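Local coordinates for haloacid dehalogenase/epoxide hydrolase family (Corynebacterium glutamicum ATCC 13032, PDB 2PR7), which is uncharacterised but, as a member of the haloacid dehalogenase-like superfamily with a bound calcium ion, is probably a metal-dependent hydrolase, at residues L40-G46 / G68-K74. Numbering follows the deposited sequence.
Sequences LSNDPGG and GELGVEK
K74 and N42 lead a mainly polar contact at the C-terminal ends of the strands of the parallel sheet. It joins the end of strand 36-41 and its following loop to the short helix 67-70 and the turn after it. The side chain of K74 runs alongside that of L40, in the opposite direction, with its CG 3.7 Å from L40 CD2. A bend at chi3 (-69°) then brings NZ to the carbonyl of L40, NZ to O 2.9 Å. NZ approaches that oxygen from 28° outside the carbonyl plane. It also donates to a water, which accepts from the backbone N of N42 as well, and it forms a salt bridge with D98. The N42 amide pairs with the backbone of K74 through both of its polar atoms. OD1 takes the N-H of K74 on an in-plane lone pair (OD1 to N 3.0 Å). ND2 gives a nearly straight bond to the K74 carbonyl (ND2 to O 2.9 Å, 167°). These two bonds fix the rotation of the amide. Further along, G68 N donates to D43 O at 2.9 Å. E69 OE2 accepts from G46 N at 2.8 Å on its anti lone pair and is also salt-bridged to R53. An Asx turn, D43 OD2 to G45 N, shapes the intervening loop. L40 and L70 add a small apolar touch at their CD1 atoms. S41 and K74 probably correspond to the motif II serine and motif III lysine of the HAD superfamily, on its Rossmann-like fold, where such a lysine faces the active-site carboxylates. Here K74 lies beside the calcium site of D8, A10 and D99.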
loop_
_atom_site.group_PDB
_atom_site.type_symbol
_atom_site.label_atom_id
_atom_site.label_comp_id
_atom_site.label_asym_id
_atom_site.label_seq_id
_atom_site.Cartn_x
_atom_site.Cartn_y
_atom_site.Cartn_z
ATOM N N LEU A 40 -3.838 1.887 -2.539
ATOM C CA LEU A 40 -5.126 2.480 -2.130
ATOM C C LEU A 40 -4.862 3.954 -2.019
ATOM O O LEU A 40 -4.162 4.420 -1.102
ATOM C CB LEU A 40 -5.672 1.944 -0.816
ATOM C CG LEU A 40 -7.014 2.478 -0.298
ATOM C CD1 LEU A 40 -8.156 2.108 -1.265
ATOM C CD2 LEU A 40 -7.271 1.968 1.093
ATOM N N SER A 41 -5.414 4.707 -2.966
ATOM C CA SER A 41 -5.109 6.111 -3.066
ATOM C C SER A 41 -6.369 6.983 -3.028
ATOM O O SER A 41 -7.349 6.681 -3.733
ATOM C CB SER A 41 -4.384 6.327 -4.390
ATOM O OG SER A 41 -4.164 7.692 -4.694
ATOM N N ASN A 42 -6.310 8.095 -2.292
ATOM C CA ASN A 42 -7.366 9.088 -2.328
ATOM C C ASN A 42 -6.997 9.990 -3.507
ATOM O O ASN A 42 -6.117 10.829 -3.372
ATOM C CB ASN A 42 -7.436 9.911 -1.046
ATOM C CG ASN A 42 -8.188 9.191 0.088
ATOM O OD1 ASN A 42 -8.649 8.065 -0.064
ATOM N ND2 ASN A 42 -8.322 9.861 1.242
ATOM N N ASP A 43 -7.673 9.816 -4.633
ATOM C CA ASP A 43 -7.286 10.430 -5.903
ATOM C C ASP A 43 -8.572 10.406 -6.731
ATOM O O ASP A 43 -9.372 9.482 -6.587
ATOM C CB ASP A 43 -6.201 9.629 -6.617
ATOM C CG ASP A 43 -5.714 10.312 -7.906
ATOM O OD1 ASP A 43 -4.707 11.069 -7.846
ATOM O OD2 ASP A 43 -6.306 10.146 -8.986
ATOM N N PRO A 44 -8.805 11.440 -7.538
ATOM C CA PRO A 44 -10.030 11.447 -8.358
ATOM C C PRO A 44 -10.120 10.301 -9.351
ATOM O O PRO A 44 -11.222 9.986 -9.859
ATOM C CB PRO A 44 -9.926 12.777 -9.112
ATOM C CG PRO A 44 -8.909 13.558 -8.438
ATOM C CD PRO A 44 -8.030 12.690 -7.665
ATOM N N GLY A 45 -8.973 9.719 -9.686
ATOM C CA GLY A 45 -8.949 8.562 -10.564
ATOM C C GLY A 45 -9.193 8.942 -12.014
ATOM O O GLY A 45 -8.924 10.071 -12.438
ATOM N N GLY A 46 -9.687 7.990 -12.810
ATOM C CA GLY A 46 -9.856 8.230 -14.219
ATOM C C GLY A 46 -8.540 8.405 -14.985
ATOM O O GLY A 46 -7.472 7.944 -14.531
ATOM N N GLY A 68 -11.842 8.085 -6.090
ATOM C CA GLY A 68 -12.786 8.706 -7.015
ATOM C C GLY A 68 -13.574 7.696 -7.835
ATOM O O GLY A 68 -14.580 8.047 -8.450
ATOM N N GLU A 69 -13.061 6.475 -7.922
ATOM C CA GLU A 69 -13.689 5.369 -8.633
ATOM C C GLU A 69 -14.455 4.466 -7.667
ATOM O O GLU A 69 -15.445 3.872 -8.041
ATOM C CB GLU A 69 -12.622 4.580 -9.413
ATOM C CG GLU A 69 -11.898 5.406 -10.462
ATOM C CD GLU A 69 -10.734 4.703 -11.126
ATOM O OE1 GLU A 69 -10.494 3.483 -10.873
ATOM O OE2 GLU A 69 -10.046 5.380 -11.928
ATOM N N LEU A 70 -13.983 4.369 -6.426
ATOM C CA LEU A 70 -14.620 3.543 -5.415
ATOM C C LEU A 70 -15.866 4.161 -4.840
ATOM O O LEU A 70 -16.780 3.462 -4.456
ATOM C CB LEU A 70 -13.689 3.295 -4.255
ATOM C CG LEU A 70 -12.471 2.413 -4.430
ATOM C CD1 LEU A 70 -11.666 2.431 -3.113
ATOM C CD2 LEU A 70 -12.905 0.981 -4.802
ATOM N N GLY A 71 -15.910 5.464 -4.747
ATOM C CA GLY A 71 -16.987 6.103 -4.000
ATOM C C GLY A 71 -16.780 6.171 -2.494
ATOM O O GLY A 71 -17.661 6.647 -1.782
ATOM N N VAL A 72 -15.625 5.718 -2.004
ATOM C CA VAL A 72 -15.269 5.819 -0.568
ATOM C C VAL A 72 -13.816 6.223 -0.501
ATOM O O VAL A 72 -13.077 6.010 -1.464
ATOM C CB VAL A 72 -15.482 4.482 0.185
ATOM C CG1 VAL A 72 -16.959 4.157 0.263
ATOM C CG2 VAL A 72 -14.698 3.334 -0.467
ATOM N N GLU A 73 -13.397 6.827 0.609
ATOM C CA GLU A 73 -12.041 7.284 0.737
ATOM C C GLU A 73 -11.452 6.929 2.107
ATOM O O GLU A 73 -12.166 6.757 3.081
ATOM C CB GLU A 73 -11.931 8.787 0.506
ATOM C CG GLU A 73 -12.736 9.634 1.430
ATOM C CD GLU A 73 -12.800 11.101 0.963
ATOM O OE1 GLU A 73 -12.287 11.444 -0.124
ATOM O OE2 GLU A 73 -13.394 11.914 1.699
ATOM N N LYS A 74 -10.138 6.839 2.169
ATOM C CA LYS A 74 -9.464 6.705 3.448
ATOM C C LYS A 74 -9.781 7.985 4.194
ATOM O O LYS A 74 -9.792 9.043 3.581
ATOM C CB LYS A 74 -7.954 6.587 3.230
ATOM C CG LYS A 74 -7.541 5.367 2.398
ATOM C CD LYS A 74 -6.042 5.335 2.146
ATOM C CE LYS A 74 -5.528 6.425 1.208
ATOM N NZ LYS A 74 -4.106 6.411 0.953
HETATM O O HOH W 1 -4.134 8.907 -0.536
#